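PDB 2QGU: probable signal peptide protein from Ralstonia solanacearum, which binds phosphatidylethanolamine and probably carries phospholipid across the periplasm. Local coordinates for residues Q94-D99 / G193-L198; Q119-K124 / V137-N142; L150-E155 / Y164-S169. The protein carries 13 engineered substitutions. All coordinates share one frame; numbering follows the deposited sequence.

Contact 1: Q94-D99 / G193-L198; sequences QQQIQD and GLVQFL
Both branches of I97 reach helix 191-206 because chi1 of -69° sets CG1 beside the backbone N and CG2 beside the carbonyl carbon, while chi2 of 163° stretches CD1 away from the helix that bears it. On the other helix, V195 carries CG2 beside its own backbone N, and this methyl meets the I97 chain at about a right angle: V195 CG2 lies 3.8 Å from I97 CG1, with I97 CD1 only slightly farther off. L194 crosses the same isoleucine at about a right angle, its CD2 4.1 Å from I97 CD1. One turn later L198 offers CD1, which sits 3.9 Å from I97 CG2 and 3.8 Å from I97 O, so the leucine methyl covers the I97 carbonyl as well as its branch. Three aliphatic side chains of one helix are thus gathered around a single side chain of the other, and no hydrogen bond joins the two segments. The geometry is that of helix-to-helix packing in the MlaC fold: the axes of the short segments run 30° from parallel and approach to 9.9 Å, joining helix 91-114 to the C-terminal helix 191-206. Neighbouring helices extend the apolar layer, since I97 also touches M82 of helix 74-82 and L194 touches F181 of helix 173-188. At the solvent side the packing thins out. There Q96, extended beyond CG, brings OE1 no nearer than 4.1 Å to V195 CG1. The bound lipid takes no part, lying about 12 Å from the side chain of L198.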
loop_
_atom_site.group_PDB
_atom_site.type_symbol
_atom_site.label_atom_id
_atom_site.label_comp_id
_atom_site.label_asym_id
_atom_site.label_seq_id
_atom_site.Cartn_x
_atom_site.Cartn_y
_atom_site.Cartn_z
ATOM N N GLN A 94 0.885 17.610 -4.830
ATOM C CA GLN A 94 0.747 16.217 -5.254
ATOM C C GLN A 94 1.871 15.352 -4.691
ATOM O O GLN A 94 1.627 14.250 -4.206
ATOM C CB GLN A 94 0.702 16.115 -6.779
ATOM C CG GLN A 94 -0.618 16.562 -7.388
ATOM C CD GLN A 94 -0.596 16.566 -8.903
ATOM O OE1 GLN A 94 0.460 16.419 -9.522
ATOM N NE2 GLN A 94 -1.763 16.731 -9.510
ATOM N N GLN A 95 3.098 15.862 -4.731
ATOM C CA GLN A 95 4.239 15.146 -4.166
ATOM C C GLN A 95 4.144 15.044 -2.641
ATOM O O GLN A 95 4.368 13.974 -2.071
ATOM C CB GLN A 95 5.560 15.805 -4.581
ATOM C CG GLN A 95 6.786 14.967 -4.242
ATOM C CD GLN A 95 6.770 13.615 -4.930
ATOM O OE1 GLN A 95 6.697 12.566 -4.276
ATOM N NE2 GLN A 95 6.819 13.629 -6.253
ATOM N N GLN A 96 3.797 16.150 -1.983
ATOM C CA GLN A 96 3.669 16.163 -0.524
ATOM C C GLN A 96 2.599 15.195 -0.039
ATOM O O GLN A 96 2.795 14.504 0.964
ATOM C CB GLN A 96 3.359 17.571 -0.015
ATOM C CG GLN A 96 4.493 18.560 -0.238
ATOM C CD GLN A 96 4.125 19.985 0.110
ATOM O OE1 GLN A 96 2.960 20.312 0.329
ATOM N NE2 GLN A 96 5.128 20.849 0.155
ATOM N N ILE A 97 1.474 15.162 -0.750
ATOM C CA ILE A 97 0.376 14.251 -0.414
ATOM C C ILE A 97 0.760 12.783 -0.621
ATOM O O ILE A 97 0.491 11.951 0.245
ATOM C CB ILE A 97 -0.936 14.643 -1.138
ATOM C CG1 ILE A 97 -1.458 15.965 -0.562
ATOM C CG2 ILE A 97 -2.006 13.554 -0.991
ATOM C CD1 ILE A 97 -2.482 16.678 -1.421
ATOM N N GLN A 98 1.392 12.470 -1.749
ATOM C CA GLN A 98 1.884 11.108 -1.959
ATOM C C GLN A 98 2.842 10.685 -0.843
ATOM O O GLN A 98 2.713 9.591 -0.292
ATOM C CB GLN A 98 2.551 10.947 -3.327
ATOM C CG GLN A 98 2.878 9.489 -3.638
ATOM C CD GLN A 98 3.677 9.278 -4.915
ATOM O OE1 GLN A 98 4.386 8.280 -5.042
ATOM N NE2 GLN A 98 3.560 10.200 -5.861
ATOM N N ASP A 99 3.791 11.557 -0.507
ATOM C CA ASP A 99 4.776 11.250 0.526
ATOM C C ASP A 99 4.130 11.089 1.903
ATOM O O ASP A 99 4.464 10.167 2.648
ATOM C CB ASP A 99 5.867 12.324 0.567
ATOM C CG ASP A 99 6.737 12.335 -0.683
ATOM O OD1 ASP A 99 6.639 11.402 -1.508
ATOM O OD2 ASP A 99 7.531 13.286 -0.840
ATOM N N GLY A 193 -6.108 21.761 3.105
ATOM C CA GLY A 193 -6.679 21.090 4.274
ATOM C C GLY A 193 -6.234 19.643 4.385
ATOM O O GLY A 193 -5.964 19.150 5.484
ATOM N N LEU A 194 -6.149 18.965 3.245
ATOM C CA LEU A 194 -5.690 17.582 3.225
ATOM C C LEU A 194 -4.218 17.453 3.623
ATOM O O LEU A 194 -3.852 16.545 4.376
ATOM C CB LEU A 194 -5.948 16.935 1.861
ATOM C CG LEU A 194 -5.495 15.475 1.758
ATOM C CD1 LEU A 194 -6.200 14.591 2.792
ATOM C CD2 LEU A 194 -5.716 14.928 0.377
ATOM N N VAL A 195 -3.379 18.360 3.127
ATOM C CA VAL A 195 -1.969 18.384 3.520
ATOM C C VAL A 195 -1.847 18.545 5.041
ATOM O O VAL A 195 -1.095 17.822 5.695
ATOM C CB VAL A 195 -1.191 19.506 2.782
ATOM C CG1 VAL A 195 0.255 19.617 3.292
ATOM C CG2 VAL A 195 -1.204 19.274 1.272
ATOM N N GLN A 196 -2.607 19.487 5.593
ATOM C CA GLN A 196 -2.653 19.711 7.037
ATOM C C GLN A 196 -3.078 18.446 7.791
ATOM O O GLN A 196 -2.459 18.073 8.792
ATOM C CB GLN A 196 -3.614 20.865 7.342
ATOM C CG GLN A 196 -3.713 21.267 8.809
ATOM C CD GLN A 196 -4.791 22.312 9.042
ATOM O OE1 GLN A 196 -5.969 22.081 8.757
ATOM N NE2 GLN A 196 -4.392 23.466 9.563
ATOM N N PHE A 197 -4.133 17.793 7.305
ATOM C CA PHE A 197 -4.644 16.561 7.901
ATOM C C PHE A 197 -3.594 15.451 7.896
ATOM O O PHE A 197 -3.407 14.761 8.905
ATOM C CB PHE A 197 -5.910 16.120 7.159
ATOM C CG PHE A 197 -6.413 14.751 7.539
ATOM C CD1 PHE A 197 -7.146 14.560 8.708
ATOM C CD2 PHE A 197 -6.194 13.662 6.699
ATOM C CE1 PHE A 197 -7.630 13.300 9.046
ATOM C CE2 PHE A 197 -6.675 12.397 7.032
ATOM C CZ PHE A 197 -7.396 12.218 8.205
ATOM N N LEU A 198 -2.916 15.271 6.764
ATOM C CA LEU A 198 -1.886 14.234 6.687
ATOM C C LEU A 198 -0.737 14.505 7.654
ATOM O O LEU A 198 -0.226 13.583 8.282
ATOM C CB LEU A 198 -1.396 14.038 5.250
ATOM C CG LEU A 198 -2.418 13.396 4.301
ATOM C CD1 LEU A 198 -1.887 13.405 2.873
ATOM C CD2 LEU A 198 -2.781 11.975 4.718
#

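Contact 2: Q119-K124 / V137-N142; sequences QTVAYK and VRSTVN. Engineered in segment 119-124: A122 (natural residue Ser). With PEF (di-palmitoyl-3-sn-phosphatidylethanolamine), chain B.
Y123 and S139 mark the tight face of this pair of strands: the tyrosine ring packs obliquely against the serine, with Y123 CE1 3.6 Å from S139 CB, while Y123 CD1 lies 3.8 Å from V137 CG1. A water bonded to both Y123 OH and S139 OG bridges their polar ends, and S139 OG also bonds L150 O on the next strand, so this hydroxyl is held from two sides. Helix 31-47 covers the ring through V39 and K36. The backbones confirm the register: A122 and T140 form an antiparallel hydrogen-bonded pair, with T140 N to A122 O at 2.8 Å and A122 N to T140 O at 2.9 Å, the latter nearly straight at 173°. This is the hairpin of strands 120-123 and 134-143, at one margin of the antiparallel sheet in the MlaC fold; A122 is an engineered residue. The other face is looser and wetter. K124, fully extended beyond CG, brings CE to 3.5 Å from T140 OG1, and NZ is bonded to two waters, one shared with S139 O and the other with T140 OG1. NZ also stands over a face of the R138 guanidinium, 3.4 Å from R138 NH2, a like-charged approach probably eased by the salt bridge from R138 NE to D151. Toward the lipid, Q119 NE2 makes a weak hydrogen bond of 3.3 Å to PEF O5; NE2 also bonds N143 OD1, and OE1 of the same amide accepts from R117 N.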
loop_
_atom_site.group_PDB
_atom_site.type_symbol
_atom_site.label_atom_id
_atom_site.label_comp_id
_atom_site.label_asym_id
_atom_site.label_seq_id
_atom_site.Cartn_x
_atom_site.Cartn_y
_atom_site.Cartn_z
ATOM N N GLN A 119 4.597 -16.596 8.879
ATOM C CA GLN A 119 3.530 -16.455 7.887
ATOM C C GLN A 119 3.921 -16.992 6.529
ATOM O O GLN A 119 5.027 -16.751 6.049
ATOM C CB GLN A 119 3.107 -14.995 7.729
ATOM C CG GLN A 119 2.214 -14.483 8.838
ATOM C CD GLN A 119 2.989 -13.970 10.031
ATOM O OE1 GLN A 119 4.213 -14.128 10.116
ATOM N NE2 GLN A 119 2.280 -13.352 10.962
ATOM N N THR A 120 2.991 -17.728 5.927
ATOM C CA THR A 120 3.102 -18.185 4.554
ATOM C C THR A 120 1.862 -17.701 3.807
ATOM O O THR A 120 0.865 -17.333 4.426
ATOM C CB THR A 120 3.185 -19.722 4.470
ATOM O OG1 THR A 120 2.036 -20.297 5.097
ATOM C CG2 THR A 120 4.466 -20.247 5.140
ATOM N N VAL A 121 1.923 -17.709 2.480
ATOM C CA VAL A 121 0.821 -17.196 1.668
ATOM C C VAL A 121 0.456 -18.160 0.542
ATOM O O VAL A 121 1.334 -18.704 -0.138
ATOM C CB VAL A 121 1.126 -15.765 1.131
ATOM C CG1 VAL A 121 2.456 -15.726 0.391
ATOM C CG2 VAL A 121 -0.006 -15.239 0.257
ATOM N N ALA A 122 -0.847 -18.374 0.375
ATOM C CA ALA A 122 -1.381 -19.200 -0.692
ATOM C C ALA A 122 -2.167 -18.287 -1.620
ATOM O O ALA A 122 -2.881 -17.387 -1.159
ATOM C CB ALA A 122 -2.278 -20.274 -0.124
ATOM N N TYR A 123 -2.016 -18.510 -2.920
ATOM C CA TYR A 123 -2.732 -17.729 -3.922
ATOM C C TYR A 123 -3.957 -18.464 -4.431
ATOM O O TYR A 123 -3.925 -19.677 -4.671
ATOM C CB TYR A 123 -1.786 -17.275 -5.056
ATOM C CG TYR A 123 -0.834 -16.247 -4.511
ATOM C CD1 TYR A 123 -1.137 -14.889 -4.570
ATOM C CD2 TYR A 123 0.321 -16.637 -3.835
ATOM C CE1 TYR A 123 -0.296 -13.937 -4.010
ATOM C CE2 TYR A 123 1.165 -15.693 -3.261
ATOM C CZ TYR A 123 0.851 -14.350 -3.352
ATOM O OH TYR A 123 1.694 -13.426 -2.771
ATOM N N LYS A 124 -5.046 -17.716 -4.555
ATOM C CA LYS A 124 -6.266 -18.227 -5.154
ATOM C C LYS A 124 -6.097 -18.198 -6.681
ATOM O O LYS A 124 -5.172 -17.555 -7.195
ATOM C CB LYS A 124 -7.464 -17.392 -4.691
ATOM C CG LYS A 124 -7.745 -17.526 -3.190
ATOM C CD LYS A 124 -8.855 -16.590 -2.758
ATOM C CE LYS A 124 -9.120 -16.753 -1.270
ATOM N NZ LYS A 124 -10.208 -15.838 -0.824
ATOM N N VAL A 137 -5.378 -9.912 -8.027
ATOM C CA VAL A 137 -4.715 -11.119 -7.531
ATOM C C VAL A 137 -5.183 -11.339 -6.098
ATOM O O VAL A 137 -5.101 -10.428 -5.268
ATOM C CB VAL A 137 -3.174 -10.969 -7.578
ATOM C CG1 VAL A 137 -2.475 -12.136 -6.878
ATOM C CG2 VAL A 137 -2.693 -10.826 -9.024
ATOM N N ARG A 138 -5.696 -12.535 -5.818
ATOM C CA ARG A 138 -6.264 -12.830 -4.507
ATOM C C ARG A 138 -5.410 -13.842 -3.756
ATOM O O ARG A 138 -4.890 -14.793 -4.340
ATOM C CB ARG A 138 -7.701 -13.338 -4.641
ATOM C CG ARG A 138 -8.633 -12.393 -5.415
ATOM C CD ARG A 138 -10.093 -12.797 -5.253
ATOM N NE ARG A 138 -10.524 -12.613 -3.867
ATOM C CZ ARG A 138 -11.452 -13.337 -3.254
ATOM N NH1 ARG A 138 -12.063 -14.339 -3.878
ATOM N NH2 ARG A 138 -11.747 -13.077 -1.990
ATOM N N SER A 139 -5.266 -13.635 -2.449
ATOM C CA SER A 139 -4.397 -14.486 -1.645
ATOM C C SER A 139 -4.890 -14.609 -0.208
ATOM O O SER A 139 -5.731 -13.824 0.248
ATOM C CB SER A 139 -2.957 -13.953 -1.655
ATOM O OG SER A 139 -2.777 -12.897 -0.719
ATOM N N THR A 140 -4.352 -15.609 0.488
ATOM C CA THR A 140 -4.640 -15.837 1.898
ATOM C C THR A 140 -3.324 -16.047 2.633
ATOM O O THR A 140 -2.556 -16.961 2.304
ATOM C CB THR A 140 -5.521 -17.096 2.110
ATOM O OG1 THR A 140 -6.677 -17.056 1.261
ATOM C CG2 THR A 140 -5.958 -17.196 3.561
ATOM N N VAL A 141 -3.066 -15.199 3.619
ATOM C CA VAL A 141 -1.905 -15.339 4.490
ATOM C C VAL A 141 -2.304 -16.238 5.657
ATOM O O VAL A 141 -3.367 -16.039 6.257
ATOM C CB VAL A 141 -1.441 -13.964 5.032
ATOM C CG1 VAL A 141 -0.250 -14.115 5.973
ATOM C CG2 VAL A 141 -1.087 -13.031 3.882
ATOM N N ASN A 142 -1.471 -17.232 5.968
ATOM C CA ASN A 142 -1.652 -17.981 7.206
ATOM C C ASN A 142 -1.010 -17.210 8.354
ATOM O O ASN A 142 0.214 -17.167 8.475
ATOM C CB ASN A 142 -1.052 -19.387 7.118
ATOM C CG ASN A 142 -1.155 -20.131 8.434
ATOM O OD1 ASN A 142 -2.059 -19.870 9.232
ATOM N ND2 ASN A 142 -0.225 -21.048 8.679
HETATM C C2 PEF B . -2.009 -8.750 11.022
HETATM C C1 PEF B . -2.747 -9.153 12.298
HETATM N N PEF B . -3.074 -7.871 18.087
HETATM C C3 PEF B . -1.084 -9.873 10.599
HETATM C C4 PEF B . -3.327 -7.637 15.662
HETATM C C5 PEF B . -3.956 -7.364 17.026
HETATM C C10 PEF B . -3.106 -7.140 9.734
HETATM C C11 PEF B . -3.840 -6.721 8.467
HETATM C C12 PEF B . -3.000 -7.067 7.238
HETATM C C13 PEF B . -1.801 -6.126 7.172
HETATM C C14 PEF B . -1.087 -6.225 5.837
HETATM C C15 PEF B . 0.057 -5.215 5.792
HETATM C C16 PEF B . 0.584 -5.062 4.367
HETATM C C17 PEF B . 1.511 -3.856 4.253
HETATM C C18 PEF B . 0.719 -2.587 3.936
HETATM C C19 PEF B . 1.442 -1.746 2.887
HETATM C C20 PEF B . 2.464 -0.815 3.549
HETATM C C21 PEF B . 3.240 -0.026 2.497
HETATM C C22 PEF B . 2.395 1.123 1.947
HETATM C C23 PEF B . 3.236 2.060 1.082
HETATM C C24 PEF B . 3.114 1.706 -0.399
HETATM C C25 PEF B . 4.313 2.228 -1.186
HETATM C C30 PEF B . 0.270 -10.567 8.843
HETATM C C31 PEF B . 1.048 -10.515 7.676
HETATM C C32 PEF B . 1.361 -9.255 7.184
HETATM C C33 PEF B . 2.441 -9.352 6.089
HETATM C C34 PEF B . 1.868 -9.204 4.670
HETATM C C35 PEF B . 2.881 -8.580 3.690
HETATM C C36 PEF B . 2.248 -8.104 2.537
HETATM C C37 PEF B . 3.100 -7.373 1.703
HETATM C C38 PEF B . 2.416 -6.924 0.569
HETATM C C39 PEF B . 3.256 -5.985 -0.307
HETATM C C40 PEF B . 2.407 -5.289 -1.389
HETATM C C41 PEF B . 1.779 -3.982 -0.869
HETATM C C42 PEF B . 1.396 -3.038 -2.015
HETATM C C43 PEF B . 0.385 -1.979 -1.554
HETATM C C44 PEF B . 0.088 -0.964 -2.664
HETATM C C45 PEF B . -0.924 0.089 -2.205
HETATM O O4 PEF B . -2.662 -6.278 10.498
HETATM O O5 PEF B . -0.001 -11.687 9.265
HETATM O O2 PEF B . -2.958 -8.475 9.977
HETATM O O3 PEF B . -0.200 -9.469 9.523
HETATM O O1P PEF B . -2.550 -11.246 14.569
HETATM O O2P PEF B . -1.047 -9.519 15.709
HETATM O O3P PEF B . -1.839 -9.103 13.402
HETATM O O4P PEF B . -3.454 -9.034 15.343
HETATM P P PEF B . -2.162 -9.832 14.796
HETATM O O HOH W 1 2.505 -20.192 7.791
HETATM O O HOH W 2 -0.149 -11.932 -0.602
HETATM O O HOH W 3 -8.517 -13.460 -0.654
HETATM O O HOH W 4 -8.607 -15.320 1.858
#

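Contact 3: L150-E155 / Y164-S169; sequences LDYRVE and YDINIS. Engineered in segment 150-155: V154 (natural residue Met). With PEF (di-palmitoyl-3-sn-phosphatidylethanolamine), chain B.
D151 O is gripped twice from the facing strand: N167 N donates a hydrogen bond of 2.8 Å, and I166 CA presses its hydrogen on the same oxygen. The donor is tilted 29° from the carbonyl plane. Return bonding in this pair is weak, with D151 N 3.3 Å from N167 O. Farther along, R153 N to D165 O and Y164 N to R153 O, the latter 2.9 Å, continue the antiparallel pairing. D165 N, by contrast, is buried with no partner in the model, whereas its carboxylate takes I166 N on OD1 and S174 OG on OD2. Together the strands form the hairpin of 146-157 and 160-168 within the five-stranded antiparallel sheet of this MlaC protein, and the two sheet faces differ sharply. Y152, I166, L150 and I168 make the apolar face that lines the lipid pocket. The Y152 ring and the I166 chain lie side by side, CE1 of the former 3.6 Å from CD1 of the latter; L150 CD2 likewise runs alongside I168 CG1. From this layer I168 CG2, 3.7 Å from PEF C11, reaches the acyl chain that begins at C10, while Y152 OH and L150 CD1 reach the chain that begins at C30. The reverse face is polar and carries R153, D165 and N167, together with D151, which is salt-bridged to R138. At the start of segment 164-169 the Y164 ring, placed by a chi1 of 71° with CG between N and the carbonyl carbon, turns back over the neighbouring strand and receives R153 CB on one face, 3.8 Å from the ring centroid, in a CH-pi contact. Y164 OH is hydrogen-bonded to D134.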
loop_
_atom_site.group_PDB
_atom_site.type_symbol
_atom_site.label_atom_id
_atom_site.label_comp_id
_atom_site.label_asym_id
_atom_site.label_seq_id
_atom_site.Cartn_x
_atom_site.Cartn_y
_atom_site.Cartn_z
ATOM N N LEU A 150 -5.632 -11.150 1.596
ATOM C CA LEU A 150 -5.008 -9.977 0.992
ATOM C C LEU A 150 -5.195 -10.065 -0.503
ATOM O O LEU A 150 -4.716 -11.006 -1.129
ATOM C CB LEU A 150 -3.510 -9.875 1.333
ATOM C CG LEU A 150 -3.103 -9.600 2.789
ATOM C CD1 LEU A 150 -1.581 -9.550 2.903
ATOM C CD2 LEU A 150 -3.744 -8.326 3.339
ATOM N N ASP A 151 -5.900 -9.089 -1.067
ATOM C CA ASP A 151 -6.057 -9.016 -2.523
ATOM C C ASP A 151 -5.349 -7.772 -3.038
ATOM O O ASP A 151 -5.151 -6.815 -2.291
ATOM C CB ASP A 151 -7.528 -8.979 -2.943
ATOM C CG ASP A 151 -8.305 -10.216 -2.525
ATOM O OD1 ASP A 151 -7.704 -11.212 -2.062
ATOM O OD2 ASP A 151 -9.539 -10.176 -2.688
ATOM N N TYR A 152 -4.991 -7.793 -4.318
ATOM C CA TYR A 152 -4.208 -6.720 -4.917
ATOM C C TYR A 152 -4.783 -6.322 -6.250
ATOM O O TYR A 152 -5.181 -7.188 -7.028
ATOM C CB TYR A 152 -2.765 -7.184 -5.146
ATOM C CG TYR A 152 -2.115 -7.732 -3.910
ATOM C CD1 TYR A 152 -1.368 -6.904 -3.075
ATOM C CD2 TYR A 152 -2.252 -9.077 -3.563
ATOM C CE1 TYR A 152 -0.773 -7.395 -1.928
ATOM C CE2 TYR A 152 -1.657 -9.587 -2.407
ATOM C CZ TYR A 152 -0.920 -8.733 -1.593
ATOM O OH TYR A 152 -0.312 -9.185 -0.441
ATOM N N ARG A 153 -4.838 -5.021 -6.515
ATOM C CA ARG A 153 -5.097 -4.541 -7.867
ATOM C C ARG A 153 -3.759 -4.323 -8.551
ATOM O O ARG A 153 -2.844 -3.727 -7.973
ATOM C CB ARG A 153 -5.937 -3.259 -7.873
ATOM C CG ARG A 153 -7.373 -3.465 -7.433
ATOM C CD ARG A 153 -8.304 -2.406 -8.002
ATOM N NE ARG A 153 -9.683 -2.650 -7.591
ATOM C CZ ARG A 153 -10.541 -3.444 -8.229
ATOM N NH1 ARG A 153 -10.181 -4.080 -9.339
ATOM N NH2 ARG A 153 -11.770 -3.595 -7.758
ATOM N N VAL A 154 -3.644 -4.832 -9.773
ATOM C CA VAL A 154 -2.381 -4.807 -10.500
ATOM C C VAL A 154 -2.628 -4.301 -11.909
ATOM O O VAL A 154 -3.563 -4.737 -12.576
ATOM C CB VAL A 154 -1.707 -6.215 -10.550
ATOM C CG1 VAL A 154 -0.207 -6.074 -10.678
ATOM C CG2 VAL A 154 -2.046 -7.046 -9.298
ATOM N N GLU A 155 -1.798 -3.359 -12.346
ATOM C CA GLU A 155 -1.928 -2.783 -13.680
ATOM C C GLU A 155 -0.644 -2.986 -14.472
ATOM O O GLU A 155 0.452 -2.777 -13.945
ATOM C CB GLU A 155 -2.264 -1.291 -13.597
ATOM C CG GLU A 155 -2.442 -0.650 -14.975
ATOM C CD GLU A 155 -2.576 0.863 -14.958
ATOM O OE1 GLU A 155 -2.436 1.494 -13.887
ATOM O OE2 GLU A 155 -2.817 1.423 -16.054
ATOM N N TYR A 164 -1.267 -1.345 -7.405
ATOM C CA TYR A 164 -1.731 0.000 -7.066
ATOM C C TYR A 164 -2.817 0.052 -5.991
ATOM O O TYR A 164 -3.269 1.132 -5.619
ATOM C CB TYR A 164 -2.138 0.781 -8.326
ATOM C CG TYR A 164 -3.412 0.302 -8.983
ATOM C CD1 TYR A 164 -3.388 -0.690 -9.969
ATOM C CD2 TYR A 164 -4.644 0.849 -8.628
ATOM C CE1 TYR A 164 -4.564 -1.129 -10.571
ATOM C CE2 TYR A 164 -5.819 0.422 -9.226
ATOM C CZ TYR A 164 -5.775 -0.564 -10.196
ATOM O OH TYR A 164 -6.948 -0.974 -10.788
ATOM N N ASP A 165 -3.231 -1.107 -5.490
ATOM C CA ASP A 165 -4.178 -1.138 -4.380
ATOM C C ASP A 165 -4.072 -2.467 -3.662
ATOM O O ASP A 165 -3.628 -3.465 -4.241
ATOM C CB ASP A 165 -5.606 -0.943 -4.886
ATOM C CG ASP A 165 -6.522 -0.282 -3.867
ATOM O OD1 ASP A 165 -6.093 -0.005 -2.725
ATOM O OD2 ASP A 165 -7.690 -0.038 -4.223
ATOM N N ILE A 166 -4.463 -2.459 -2.393
ATOM C CA ILE A 166 -4.471 -3.662 -1.566
ATOM C C ILE A 166 -5.779 -3.707 -0.792
ATOM O O ILE A 166 -6.305 -2.667 -0.383
ATOM C CB ILE A 166 -3.233 -3.732 -0.617
ATOM C CG1 ILE A 166 -3.126 -5.112 0.056
ATOM C CG2 ILE A 166 -3.237 -2.585 0.401
ATOM C CD1 ILE A 166 -1.805 -5.345 0.800
ATOM N N ASN A 167 -6.312 -4.913 -0.640
ATOM C CA ASN A 167 -7.564 -5.133 0.058
ATOM C C ASN A 167 -7.273 -5.854 1.363
ATOM O O ASN A 167 -6.742 -6.963 1.350
ATOM C CB ASN A 167 -8.514 -5.944 -0.828
ATOM C CG ASN A 167 -9.886 -6.101 -0.224
ATOM O OD1 ASN A 167 -10.051 -6.755 0.804
ATOM N ND2 ASN A 167 -10.890 -5.506 -0.865
ATOM N N ILE A 168 -7.598 -5.191 2.474
ATOM C CA ILE A 168 -7.313 -5.681 3.824
ATOM C C ILE A 168 -8.624 -5.668 4.592
ATOM O O ILE A 168 -9.344 -4.668 4.570
ATOM C CB ILE A 168 -6.290 -4.768 4.549
ATOM C CG1 ILE A 168 -4.958 -4.741 3.797
ATOM C CG2 ILE A 168 -6.091 -5.205 6.002
ATOM C CD1 ILE A 168 -3.977 -3.682 4.311
ATOM N N SER A 169 -8.931 -6.775 5.265
ATOM C CA SER A 169 -10.195 -6.920 5.998
ATOM C C SER A 169 -11.404 -6.605 5.107
ATOM O O SER A 169 -12.379 -5.996 5.546
ATOM C CB SER A 169 -10.185 -6.056 7.265
ATOM O OG SER A 169 -9.121 -6.409 8.135
HETATM C C2 PEF B . -2.009 -8.750 11.022
HETATM C C1 PEF B . -2.747 -9.153 12.298
HETATM N N PEF B . -3.074 -7.871 18.087
HETATM C C3 PEF B . -1.084 -9.873 10.599
HETATM C C4 PEF B . -3.327 -7.637 15.662
HETATM C C5 PEF B . -3.956 -7.364 17.026
HETATM C C10 PEF B . -3.106 -7.140 9.734
HETATM C C11 PEF B . -3.840 -6.721 8.467
HETATM C C12 PEF B . -3.000 -7.067 7.238
HETATM C C13 PEF B . -1.801 -6.126 7.172
HETATM C C14 PEF B . -1.087 -6.225 5.837
HETATM C C15 PEF B . 0.057 -5.215 5.792
HETATM C C16 PEF B . 0.584 -5.062 4.367
HETATM C C17 PEF B . 1.511 -3.856 4.253
HETATM C C18 PEF B . 0.719 -2.587 3.936
HETATM C C19 PEF B . 1.442 -1.746 2.887
HETATM C C20 PEF B . 2.464 -0.815 3.549
HETATM C C21 PEF B . 3.240 -0.026 2.497
HETATM C C22 PEF B . 2.395 1.123 1.947
HETATM C C23 PEF B . 3.236 2.060 1.082
HETATM C C24 PEF B . 3.114 1.706 -0.399
HETATM C C25 PEF B . 4.313 2.228 -1.186
HETATM C C30 PEF B . 0.270 -10.567 8.843
HETATM C C31 PEF B . 1.048 -10.515 7.676
HETATM C C32 PEF B . 1.361 -9.255 7.184
HETATM C C33 PEF B . 2.441 -9.352 6.089
HETATM C C34 PEF B . 1.868 -9.204 4.670
HETATM C C35 PEF B . 2.881 -8.580 3.690
HETATM C C36 PEF B . 2.248 -8.104 2.537
HETATM C C37 PEF B . 3.100 -7.373 1.703
HETATM C C38 PEF B . 2.416 -6.924 0.569
HETATM C C39 PEF B . 3.256 -5.985 -0.307
HETATM C C40 PEF B . 2.407 -5.289 -1.389
HETATM C C41 PEF B . 1.779 -3.982 -0.869
HETATM C C42 PEF B . 1.396 -3.038 -2.015
HETATM C C43 PEF B . 0.385 -1.979 -1.554
HETATM C C44 PEF B . 0.088 -0.964 -2.664
HETATM C C45 PEF B . -0.924 0.089 -2.205
HETATM O O4 PEF B . -2.662 -6.278 10.498
HETATM O O5 PEF B . -0.001 -11.687 9.265
HETATM O O2 PEF B . -2.958 -8.475 9.977
HETATM O O3 PEF B . -0.200 -9.469 9.523
HETATM O O1P PEF B . -2.550 -11.246 14.569
HETATM O O2P PEF B . -1.047 -9.519 15.709
HETATM O O3P PEF B . -1.839 -9.103 13.402
HETATM O O4P PEF B . -3.454 -9.034 15.343
HETATM P P PEF B . -2.162 -9.832 14.796
#

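Overall arrangement
Contacts 2 and 3 share one antiparallel sheet and touch through its neighbouring strands 134-143 and 146-157; their centres are 12 Å apart, and both reach the bound phospholipid. They follow one another along the chain, contact 2 closing before contact 3 opens. Contact 1 encloses both, since helix 91-114 precedes the sheet and helix 191-206 comes last. It stands about 22 Å from contact 3 and 32 Å from contact 2, centre to centre, and lies across the chain's centre from contact 2. The sheet contacts therefore build part of the lipid pocket's wall, while contact 1 brings the last helix back against an earlier one, away from the lipid.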